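Local coordinates for protein dihydroorotate dehydrogenase (Schistosoma mansoni, PDB 6UY4) that probably catalyses the FMN-dependent, quinone-linked oxidation of (S)-dihydroorotate to orotate in de novo pyrimidine synthesis, at residues A[80-85]-A[106-111]; A[84-89]-A[351-356]; A[194-199]-A[237-242]. One frame throughout, in Å; residues are numbered along the deposited sequence.

Interaction 1. Residues A[80-85]-A[106-111]; sequences LEFDHP and GFSHIE
The hydroxyl OG of S108 is gripped from several sides: it receives a hydrogen bond of 3.3 Å from ND1 of H109 and meets the carbonyl oxygens of H84 and I86. Its pair with H84 O refines very short, at 2.5 Å, and which of the two carbonyls takes its single proton is not settled; a serine, donor and acceptor at once, suits such a junction. H84 in turn holds 106-108 with its ring. Its NE2 bonds G106 O at 2.6 Å, lying in the plane of the imidazole and nearly along the C=O axis, while its ND1 accepts I86 N. CB of S108 sits squarely over the same ring, 3.8 Å from its centroid, a CH-pi contact. H84 places CG between its backbone N and carbonyl carbon (chi1 51°), which sets the ring beside G106 to S108. G106 ends helix 99-105 in a Schellman motif, with a positive phi that glycine tolerates easily. Next to this polar cluster, F82 turns an edge toward the face of H109 in an offset T-shaped pair, planes at 87° and centroids 5.3 Å apart. H109 is fixed at both nitrogens, since NE2 bonds Q352 NE2. The contact thus ties the chain leaving hairpin strand 80-82 to the start of strand 109-115, at the N-terminal end of a TIM barrel, the end away from the FMN.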
loop_
_atom_site.group_PDB
_atom_site.type_symbol
_atom_site.label_atom_id
_atom_site.label_comp_id
_atom_site.label_asym_id
_atom_site.label_seq_id
_atom_site.Cartn_x
_atom_site.Cartn_y
_atom_site.Cartn_z
ATOM N N LEU A 80 -2.624 18.623 3.073
ATOM C CA LEU A 80 -3.941 18.029 2.901
ATOM C C LEU A 80 -4.529 17.671 4.258
ATOM O O LEU A 80 -3.813 17.210 5.153
ATOM C CB LEU A 80 -3.869 16.780 2.020
ATOM C CG LEU A 80 -3.396 16.991 0.580
ATOM C CD1 LEU A 80 -3.259 15.659 -0.137
ATOM C CD2 LEU A 80 -4.353 17.907 -0.162
ATOM N N GLU A 81 -5.833 17.878 4.403
ATOM C CA GLU A 81 -6.531 17.596 5.651
ATOM C C GLU A 81 -6.937 16.126 5.685
ATOM O O GLU A 81 -7.606 15.638 4.766
ATOM C CB GLU A 81 -7.754 18.500 5.794
ATOM C CG GLU A 81 -8.650 18.160 6.969
ATOM C CD GLU A 81 -9.903 19.012 7.006
ATOM O OE1 GLU A 81 -9.999 19.968 6.208
ATOM O OE2 GLU A 81 -10.796 18.723 7.832
ATOM N N PHE A 82 -6.535 15.424 6.741
ATOM C CA PHE A 82 -6.878 14.022 6.939
ATOM C C PHE A 82 -7.774 13.889 8.162
ATOM O O PHE A 82 -7.489 14.475 9.213
ATOM C CB PHE A 82 -5.623 13.163 7.113
ATOM C CG PHE A 82 -4.859 12.930 5.839
ATOM C CD1 PHE A 82 -3.998 13.895 5.344
ATOM C CD2 PHE A 82 -4.994 11.740 5.143
ATOM C CE1 PHE A 82 -3.291 13.680 4.175
ATOM C CE2 PHE A 82 -4.289 11.519 3.973
ATOM C CZ PHE A 82 -3.437 12.490 3.490
ATOM N N ASP A 83 -8.858 13.122 8.020
ATOM C CA ASP A 83 -9.736 12.865 9.155
ATOM C C ASP A 83 -9.003 12.120 10.263
ATOM O O ASP A 83 -9.281 12.336 11.448
ATOM C CB ASP A 83 -10.963 12.076 8.693
ATOM C CG ASP A 83 -12.034 11.974 9.761
ATOM O OD1 ASP A 83 -11.973 12.729 10.753
ATOM O OD2 ASP A 83 -12.942 11.130 9.605
ATOM N N HIS A 84 -8.064 11.255 9.897
ATOM C CA HIS A 84 -7.227 10.520 10.835
ATOM C C HIS A 84 -6.082 9.886 10.043
ATOM O O HIS A 84 -6.194 9.718 8.829
ATOM C CB HIS A 84 -8.036 9.451 11.592
ATOM C CG HIS A 84 -8.831 8.550 10.703
ATOM N ND1 HIS A 84 -8.304 7.409 10.137
ATOM C CD2 HIS A 84 -10.118 8.618 10.286
ATOM C CE1 HIS A 84 -9.232 6.814 9.410
ATOM N NE2 HIS A 84 -10.341 7.527 9.482
ATOM N N PRO A 85 -4.971 9.544 10.704
ATOM C CA PRO A 85 -3.794 9.065 9.957
ATOM C C PRO A 85 -3.948 7.679 9.344
ATOM O O PRO A 85 -2.987 7.189 8.739
ATOM C CB PRO A 85 -2.687 9.069 11.021
ATOM C CG PRO A 85 -3.411 8.901 12.308
ATOM C CD PRO A 85 -4.687 9.670 12.145
ATOM N N GLY A 106 -14.557 4.229 6.538
ATOM C CA GLY A 106 -13.823 4.678 7.704
ATOM C C GLY A 106 -12.400 5.113 7.423
ATOM O O GLY A 106 -11.822 5.882 8.195
ATOM N N PHE A 107 -11.818 4.623 6.329
ATOM C CA PHE A 107 -10.460 5.011 5.973
ATOM C C PHE A 107 -10.413 6.477 5.567
ATOM O O PHE A 107 -11.304 6.977 4.876
ATOM C CB PHE A 107 -9.932 4.141 4.833
ATOM C CG PHE A 107 -9.688 2.712 5.220
ATOM C CD1 PHE A 107 -8.631 2.378 6.050
ATOM C CD2 PHE A 107 -10.502 1.701 4.741
ATOM C CE1 PHE A 107 -8.398 1.062 6.403
ATOM C CE2 PHE A 107 -10.274 0.382 5.090
ATOM C CZ PHE A 107 -9.220 0.064 5.922
ATOM N N SER A 108 -9.360 7.170 6.002
ATOM C CA SER A 108 -9.206 8.578 5.661
ATOM C C SER A 108 -8.607 8.785 4.278
ATOM O O SER A 108 -8.808 9.850 3.685
ATOM C CB SER A 108 -8.339 9.284 6.702
ATOM O OG SER A 108 -7.023 8.760 6.706
ATOM N N HIS A 109 -7.874 7.804 3.756
ATOM C CA HIS A 109 -7.339 7.907 2.408
ATOM C C HIS A 109 -7.197 6.516 1.811
ATOM O O HIS A 109 -6.929 5.541 2.518
ATOM C CB HIS A 109 -5.996 8.651 2.381
ATOM C CG HIS A 109 -4.899 7.962 3.132
ATOM N ND1 HIS A 109 -4.727 8.101 4.492
ATOM C CD2 HIS A 109 -3.905 7.147 2.707
ATOM C CE1 HIS A 109 -3.679 7.392 4.875
ATOM N NE2 HIS A 109 -3.164 6.803 3.812
ATOM N N ILE A 110 -7.394 6.437 0.497
ATOM C CA ILE A 110 -7.256 5.200 -0.261
ATOM C C ILE A 110 -6.146 5.391 -1.283
ATOM O O ILE A 110 -6.077 6.429 -1.951
ATOM C CB ILE A 110 -8.573 4.803 -0.961
ATOM C CG1 ILE A 110 -9.746 4.863 0.019
ATOM C CG2 ILE A 110 -8.457 3.416 -1.575
ATOM C CD1 ILE A 110 -9.613 3.915 1.184
ATOM N N GLU A 111 -5.281 4.392 -1.405
ATOM C CA GLU A 111 -4.172 4.420 -2.352
ATOM C C GLU A 111 -4.526 3.485 -3.508
ATOM O O GLU A 111 -4.274 2.282 -3.456
ATOM C CB GLU A 111 -2.864 4.022 -1.671
ATOM C CG GLU A 111 -1.637 4.105 -2.564
ATOM C CD GLU A 111 -0.343 4.069 -1.773
ATOM O OE1 GLU A 111 -0.237 4.811 -0.773
ATOM O OE2 GLU A 111 0.567 3.297 -2.146
#

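Interaction 2. Residues A[84-89]-A[351-356]. With FMN (flavin mononucleotide), chain G.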
loop_
_atom_site.group_PDB
_atom_site.type_symbol
_atom_site.label_atom_id
_atom_site.label_comp_id
_atom_site.label_asym_id
_atom_site.label_seq_id
_atom_site.Cartn_x
_atom_site.Cartn_y
_atom_site.Cartn_z
ATOM N N HIS A 84 -8.064 11.255 9.897
ATOM C CA HIS A 84 -7.227 10.520 10.835
ATOM C C HIS A 84 -6.082 9.886 10.043
ATOM O O HIS A 84 -6.194 9.718 8.829
ATOM C CB HIS A 84 -8.036 9.451 11.592
ATOM C CG HIS A 84 -8.831 8.550 10.703
ATOM N ND1 HIS A 84 -8.304 7.409 10.137
ATOM C CD2 HIS A 84 -10.118 8.618 10.286
ATOM C CE1 HIS A 84 -9.232 6.814 9.410
ATOM N NE2 HIS A 84 -10.341 7.527 9.482
ATOM N N PRO A 85 -4.971 9.544 10.704
ATOM C CA PRO A 85 -3.794 9.065 9.957
ATOM C C PRO A 85 -3.948 7.679 9.344
ATOM O O PRO A 85 -2.987 7.189 8.739
ATOM C CB PRO A 85 -2.687 9.069 11.021
ATOM C CG PRO A 85 -3.411 8.901 12.308
ATOM C CD PRO A 85 -4.687 9.670 12.145
ATOM N N ILE A 86 -5.109 7.036 9.452
ATOM C CA ILE A 86 -5.284 5.650 9.028
ATOM C C ILE A 86 -5.923 5.619 7.648
ATOM O O ILE A 86 -6.995 6.200 7.436
ATOM C CB ILE A 86 -6.134 4.866 10.041
ATOM C CG1 ILE A 86 -5.562 5.032 11.447
ATOM C CG2 ILE A 86 -6.201 3.395 9.654
ATOM C CD1 ILE A 86 -6.468 4.517 12.526
ATOM N N GLY A 87 -5.272 4.927 6.711
ATOM C CA GLY A 87 -5.796 4.762 5.371
ATOM C C GLY A 87 -5.590 3.343 4.880
ATOM O O GLY A 87 -4.992 2.510 5.564
ATOM N N LEU A 88 -6.101 3.080 3.681
ATOM C CA LEU A 88 -5.995 1.765 3.061
ATOM C C LEU A 88 -4.806 1.740 2.108
ATOM O O LEU A 88 -4.698 2.591 1.218
ATOM C CB LEU A 88 -7.278 1.403 2.314
ATOM C CG LEU A 88 -7.303 0.013 1.675
ATOM C CD1 LEU A 88 -7.114 -1.065 2.731
ATOM C CD2 LEU A 88 -8.595 -0.206 0.906
ATOM N N ALA A 89 -3.925 0.762 2.294
ATOM C CA ALA A 89 -2.725 0.659 1.481
ATOM C C ALA A 89 -3.076 0.256 0.049
ATOM O O ALA A 89 -4.208 -0.123 -0.266
ATOM C CB ALA A 89 -1.750 -0.348 2.091
ATOM N N VAL A 351 -0.473 6.220 8.453
ATOM C CA VAL A 351 -0.389 4.769 8.561
ATOM C C VAL A 351 -1.393 4.139 7.605
ATOM O O VAL A 351 -2.453 4.706 7.323
ATOM C CB VAL A 351 -0.628 4.275 10.006
ATOM C CG1 VAL A 351 0.519 4.694 10.914
ATOM C CG2 VAL A 351 -1.954 4.789 10.539
ATOM N N GLN A 352 -1.044 2.956 7.100
ATOM C CA GLN A 352 -1.892 2.218 6.176
ATOM C C GLN A 352 -1.922 0.750 6.581
ATOM O O GLN A 352 -1.039 0.261 7.289
ATOM C CB GLN A 352 -1.410 2.352 4.724
ATOM C CG GLN A 352 -1.463 3.766 4.171
ATOM C CD GLN A 352 -0.839 3.878 2.793
ATOM O OE1 GLN A 352 -0.328 2.899 2.248
ATOM N NE2 GLN A 352 -0.873 5.076 2.223
ATOM N N LEU A 353 -2.956 0.051 6.115
ATOM C CA LEU A 353 -3.133 -1.360 6.427
ATOM C C LEU A 353 -3.774 -2.057 5.236
ATOM O O LEU A 353 -4.222 -1.419 4.279
ATOM C CB LEU A 353 -3.971 -1.550 7.699
ATOM C CG LEU A 353 -5.367 -0.919 7.756
ATOM C CD1 LEU A 353 -6.439 -1.867 7.227
ATOM C CD2 LEU A 353 -5.696 -0.473 9.173
ATOM N N TYR A 354 -3.820 -3.385 5.310
ATOM C CA TYR A 354 -4.391 -4.196 4.242
ATOM C C TYR A 354 -4.849 -5.537 4.798
ATOM O O TYR A 354 -6.035 -5.874 4.728
ATOM C CB TYR A 354 -3.367 -4.401 3.120
ATOM C CG TYR A 354 -3.914 -4.987 1.833
ATOM C CD1 TYR A 354 -3.835 -4.278 0.645
ATOM C CD2 TYR A 354 -4.492 -6.253 1.800
ATOM C CE1 TYR A 354 -4.320 -4.805 -0.531
ATOM C CE2 TYR A 354 -4.986 -6.784 0.626
ATOM C CZ TYR A 354 -4.897 -6.055 -0.537
ATOM O OH TYR A 354 -5.384 -6.579 -1.713
ATOM N N THR A 355 -3.909 -6.308 5.348
ATOM C CA THR A 355 -4.223 -7.665 5.785
ATOM C C THR A 355 -5.205 -7.665 6.948
ATOM O O THR A 355 -6.125 -8.491 6.988
ATOM C CB THR A 355 -2.939 -8.401 6.164
ATOM O OG1 THR A 355 -2.052 -8.429 5.039
ATOM C CG2 THR A 355 -3.248 -9.824 6.591
ATOM N N SER A 356 -5.033 -6.749 7.904
ATOM C CA SER A 356 -5.974 -6.668 9.013
ATOM C C SER A 356 -7.375 -6.304 8.547
ATOM O O SER A 356 -8.348 -6.625 9.237
ATOM C CB SER A 356 -5.489 -5.656 10.050
ATOM O OG SER A 356 -5.273 -4.388 9.461
HETATM N N1 FMN G . 1.592 -2.729 -2.570
HETATM C C2 FMN G . 1.786 -1.888 -3.649
HETATM O O2 FMN G . 2.526 -0.912 -3.542
HETATM N N3 FMN G . 1.148 -2.138 -4.847
HETATM C C4 FMN G . 0.316 -3.230 -4.974
HETATM O O4 FMN G . -0.252 -3.453 -6.043
HETATM C C4A FMN G . 0.118 -4.080 -3.892
HETATM N N5 FMN G . -0.712 -5.174 -4.013
HETATM C C5A FMN G . -0.910 -6.014 -2.937
HETATM C C6 FMN G . -1.750 -7.114 -3.067
HETATM C C7 FMN G . -1.953 -7.968 -1.989
HETATM C C7M FMN G . -2.860 -9.154 -2.135
HETATM C C8 FMN G . -1.314 -7.719 -0.778
HETATM C C8M FMN G . -1.531 -8.638 0.388
HETATM C C9 FMN G . -0.472 -6.619 -0.651
HETATM C C9A FMN G . -0.268 -5.762 -1.728
HETATM N N10 FMN G . 0.565 -4.662 -1.608
HETATM C C10 FMN G . 0.761 -3.825 -2.688
HETATM C "C1'" FMN G . 1.273 -4.370 -0.319
HETATM C "C2'" FMN G . 0.397 -3.518 0.591
HETATM O "O2'" FMN G . -0.011 -2.353 -0.090
HETATM C "C3'" FMN G . 1.154 -3.111 1.848
HETATM O "O3'" FMN G . 2.386 -2.525 1.488
HETATM C "C4'" FMN G . 1.411 -4.292 2.778
HETATM O "O4'" FMN G . 0.470 -5.320 2.556
HETATM C "C5'" FMN G . 1.301 -3.811 4.215
HETATM O "O5'" FMN G . 1.270 -4.896 5.106
HETATM P P FMN G . -0.064 -5.149 5.966
HETATM O O1P FMN G . 0.185 -6.316 6.888
HETATM O O2P FMN G . -0.425 -3.911 6.754
HETATM O O3P FMN G . -1.185 -5.497 5.020
#
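A89 and Y354 follow directly on two neighbouring strands and both touch the flavin nucleotide, so that a barrel seam becomes part of a cofactor site. With CG anti to the backbone N (chi1 -168°), Y354 swings its ring to the dimethylbenzene part of FMN, whose C8 lies 3.9 Å above one ring face, offset toward the rim. The small CB of A89 fits against the ribityl chain, 3.4 Å from O2' of FMN. T355 holds one phosphate oxygen twice: its N bonds O3P of FMN at 2.9 Å, and its OG1 reaches the same O3P. The phosphate lies by the N-terminal end of the short helix 355-360, whose dipole may add to the attraction. Behind the site runs a parallel ladder in which V351 N bonds P85 O, G87 N bonds V351 O, L353 N bonds G87 O and A89 N bonds L353 O. I86 sends CG1 to CG2 of V351 at 3.7 Å and CG2 to CD2 of L353 at 3.9 Å; in this apolar layer I86 and L353 pack on helix 364-376, V351 on helix 337-346. Q352 lies on the other face beside G87, whose lack of a side chain leaves this face to Q352; its extended side chain lays OE1 3.4 Å from CA of A89 while NE2 bonds E111 and H109. Such pairing of the last strand with the first closes a TIM barrel, and the phosphate grip near a helix N-terminus is characteristic of its FMN-binding members.

Interaction 3. Residues A[194-199]-A[237-242]; sequences ADYLVI and PILLKI. With FMN (flavin mononucleotide), chain G.
Extended through all four side-chain torsions (chi1 -174°), K241 runs straight from its strand to FMN, while a chi1 of -173° directs CG1 of V198 to the root of that lysine, 3.7 Å from CB of K241. The two strands belong to a beta-alpha-beta crossover of the TIM barrel, 196-200 and 238-242 joined through helix 215-230. Their parallel ladder is regular: L197 N bonds P237 O, L239 N bonds L197 O, I199 N bonds L239 O and K241 N bonds I199 O. P237, just before the strand, needs no N-H there, since its carbonyl does the bonding; its CB meets CB of Y196 at 4.0 Å. On the outer face, CD1 of L197 touches CD1 of I238 at 3.7 Å and CD1 of L240 packs against CB of I199, an aliphatic surface against helix 215-230. On the inner face, V198 and L239 point into the barrel, where both touch I269. A positive lysine beside N1 and O2 of the flavin could stabilise negative charge there on reduction. NZ of K241 bonds O2 and N1 of FMN, has a weaker link to O2', and bonds O3' of FMN at 3.0 Å.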
loop_
_atom_site.group_PDB
_atom_site.type_symbol
_atom_site.label_atom_id
_atom_site.label_comp_id
_atom_site.label_asym_id
_atom_site.label_seq_id
_atom_site.Cartn_x
_atom_site.Cartn_y
_atom_site.Cartn_z
ATOM N N ALA A 194 -4.813 13.132 -8.927
ATOM C CA ALA A 194 -4.480 12.467 -7.677
ATOM C C ALA A 194 -3.966 13.464 -6.647
ATOM O O ALA A 194 -3.328 14.464 -6.983
ATOM C CB ALA A 194 -3.428 11.382 -7.906
ATOM N N ASP A 195 -4.253 13.176 -5.375
ATOM C CA ASP A 195 -3.723 14.006 -4.299
ATOM C C ASP A 195 -2.238 13.751 -4.078
ATOM O O ASP A 195 -1.497 14.676 -3.727
ATOM C CB ASP A 195 -4.503 13.763 -3.007
ATOM C CG ASP A 195 -5.944 14.222 -3.101
ATOM O OD1 ASP A 195 -6.212 15.201 -3.831
ATOM O OD2 ASP A 195 -6.810 13.602 -2.448
ATOM N N TYR A 196 -1.788 12.513 -4.269
ATOM C CA TYR A 196 -0.370 12.195 -4.209
ATOM C C TYR A 196 -0.100 10.985 -5.089
ATOM O O TYR A 196 -1.000 10.203 -5.399
ATOM C CB TYR A 196 0.101 11.940 -2.768
ATOM C CG TYR A 196 -0.490 10.711 -2.107
ATOM C CD1 TYR A 196 0.154 9.481 -2.180
ATOM C CD2 TYR A 196 -1.678 10.785 -1.393
ATOM C CE1 TYR A 196 -0.377 8.359 -1.572
ATOM C CE2 TYR A 196 -2.215 9.666 -0.780
ATOM C CZ TYR A 196 -1.559 8.456 -0.874
ATOM O OH TYR A 196 -2.086 7.339 -0.269
ATOM N N LEU A 197 1.160 10.847 -5.494
ATOM C CA LEU A 197 1.608 9.751 -6.337
ATOM C C LEU A 197 2.686 8.959 -5.609
ATOM O O LEU A 197 3.469 9.516 -4.834
ATOM C CB LEU A 197 2.146 10.265 -7.676
ATOM C CG LEU A 197 1.194 11.136 -8.502
ATOM C CD1 LEU A 197 1.935 11.800 -9.651
ATOM C CD2 LEU A 197 0.022 10.317 -9.024
ATOM N N VAL A 198 2.715 7.651 -5.860
ATOM C CA VAL A 198 3.656 6.743 -5.215
ATOM C C VAL A 198 4.364 5.927 -6.287
ATOM O O VAL A 198 3.756 5.541 -7.292
ATOM C CB VAL A 198 2.953 5.811 -4.204
ATOM C CG1 VAL A 198 3.976 4.989 -3.433
ATOM C CG2 VAL A 198 2.089 6.611 -3.250
ATOM N N ILE A 199 5.652 5.670 -6.072
ATOM C CA ILE A 199 6.450 4.815 -6.942
ATOM C C ILE A 199 7.119 3.757 -6.078
ATOM O O ILE A 199 7.772 4.085 -5.081
ATOM C CB ILE A 199 7.501 5.621 -7.728
ATOM C CG1 ILE A 199 6.812 6.654 -8.621
ATOM C CG2 ILE A 199 8.377 4.692 -8.555
ATOM C CD1 ILE A 199 7.766 7.490 -9.427
ATOM N N PRO A 237 2.548 15.850 -4.838
ATOM C CA PRO A 237 3.523 15.123 -4.015
ATOM C C PRO A 237 3.915 13.789 -4.636
ATOM O O PRO A 237 3.070 13.035 -5.125
ATOM C CB PRO A 237 2.786 14.927 -2.686
ATOM C CG PRO A 237 1.788 16.035 -2.644
ATOM C CD PRO A 237 1.357 16.246 -4.066
ATOM N N ILE A 238 5.214 13.506 -4.610
ATOM C CA ILE A 238 5.771 12.257 -5.120
ATOM C C ILE A 238 6.328 11.476 -3.939
ATOM O O ILE A 238 7.231 11.953 -3.240
ATOM C CB ILE A 238 6.860 12.507 -6.175
ATOM C CG1 ILE A 238 6.260 13.160 -7.421
ATOM C CG2 ILE A 238 7.558 11.206 -6.536
ATOM C CD1 ILE A 238 5.284 12.278 -8.162
ATOM N N LEU A 239 5.794 10.280 -3.715
ATOM C CA LEU A 239 6.224 9.425 -2.621
ATOM C C LEU A 239 6.940 8.194 -3.160
ATOM O O LEU A 239 6.674 7.736 -4.275
ATOM C CB LEU A 239 5.040 8.995 -1.749
ATOM C CG LEU A 239 4.588 9.961 -0.650
ATOM C CD1 LEU A 239 4.004 11.241 -1.228
ATOM C CD2 LEU A 239 3.586 9.281 0.265
ATOM N N LEU A 240 7.854 7.662 -2.354
ATOM C CA LEU A 240 8.645 6.493 -2.713
ATOM C C LEU A 240 8.366 5.387 -1.706
ATOM O O LEU A 240 8.600 5.563 -0.506
ATOM C CB LEU A 240 10.135 6.833 -2.745
ATOM C CG LEU A 240 10.987 6.045 -3.737
ATOM C CD1 LEU A 240 10.460 6.233 -5.151
ATOM C CD2 LEU A 240 12.448 6.459 -3.643
ATOM N N LYS A 241 7.868 4.253 -2.191
ATOM C CA LYS A 241 7.530 3.115 -1.347
ATOM C C LYS A 241 8.623 2.062 -1.477
ATOM O O LYS A 241 8.925 1.607 -2.586
ATOM C CB LYS A 241 6.170 2.539 -1.733
ATOM C CG LYS A 241 5.676 1.434 -0.818
ATOM C CD LYS A 241 4.247 1.051 -1.163
ATOM C CE LYS A 241 3.722 -0.027 -0.235
ATOM N NZ LYS A 241 2.304 -0.366 -0.541
ATOM N N ILE A 242 9.211 1.674 -0.350
ATOM C CA ILE A 242 10.355 0.777 -0.337
ATOM C C ILE A 242 9.961 -0.538 0.328
ATOM O O ILE A 242 8.872 -0.685 0.882
ATOM C CB ILE A 242 11.572 1.404 0.371
ATOM C CG1 ILE A 242 11.301 1.531 1.871
ATOM C CG2 ILE A 242 11.898 2.762 -0.232
ATOM C CD1 ILE A 242 12.476 2.048 2.662
HETATM N N1 FMN G . 1.592 -2.729 -2.570
HETATM C C2 FMN G . 1.786 -1.888 -3.649
HETATM O O2 FMN G . 2.526 -0.912 -3.542
HETATM N N3 FMN G . 1.148 -2.138 -4.847
HETATM C C4 FMN G . 0.316 -3.230 -4.974
HETATM O O4 FMN G . -0.252 -3.453 -6.043
HETATM C C4A FMN G . 0.118 -4.080 -3.892
HETATM N N5 FMN G . -0.712 -5.174 -4.013
HETATM C C5A FMN G . -0.910 -6.014 -2.937
HETATM C C6 FMN G . -1.750 -7.114 -3.067
HETATM C C7 FMN G . -1.953 -7.968 -1.989
HETATM C C7M FMN G . -2.860 -9.154 -2.135
HETATM C C8 FMN G . -1.314 -7.719 -0.778
HETATM C C8M FMN G . -1.531 -8.638 0.388
HETATM C C9 FMN G . -0.472 -6.619 -0.651
HETATM C C9A FMN G . -0.268 -5.762 -1.728
HETATM N N10 FMN G . 0.565 -4.662 -1.608
HETATM C C10 FMN G . 0.761 -3.825 -2.688
HETATM C "C1'" FMN G . 1.273 -4.370 -0.319
HETATM C "C2'" FMN G . 0.397 -3.518 0.591
HETATM O "O2'" FMN G . -0.011 -2.353 -0.090
HETATM C "C3'" FMN G . 1.154 -3.111 1.848
HETATM O "O3'" FMN G . 2.386 -2.525 1.488
HETATM C "C4'" FMN G . 1.411 -4.292 2.778
HETATM O "O4'" FMN G . 0.470 -5.320 2.556
HETATM C "C5'" FMN G . 1.301 -3.811 4.215
HETATM O "O5'" FMN G . 1.270 -4.896 5.106
HETATM P P FMN G . -0.064 -5.149 5.966
HETATM O O1P FMN G . 0.185 -6.316 6.888
HETATM O O2P FMN G . -0.425 -3.911 6.754
HETATM O O3P FMN G . -1.185 -5.497 5.020
#

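Overall arrangement
All three contacts are buried and reach the same parallel barrel sheet. Interaction 1 lies toward its N-terminal end, where rings and a hydroxyl rather than a strand ladder make the join; interactions 2 and 3 are both strand ladders with aliphatic outer faces, and both end on FMN. Interaction 2 meets the phosphate, the dimethylbenzene ring and part of the ribityl chain; interaction 3 the pyrimidine edge and ribityl hydroxyls. Interactions 1 and 2 share H84 and P85 and meet again where I86 and L88 adjoin S108 and H109. Across the barrel interior, E111 of interaction 1 links to Y196 of interaction 3 and Q352 of interaction 2, joining strands that are not direct neighbours.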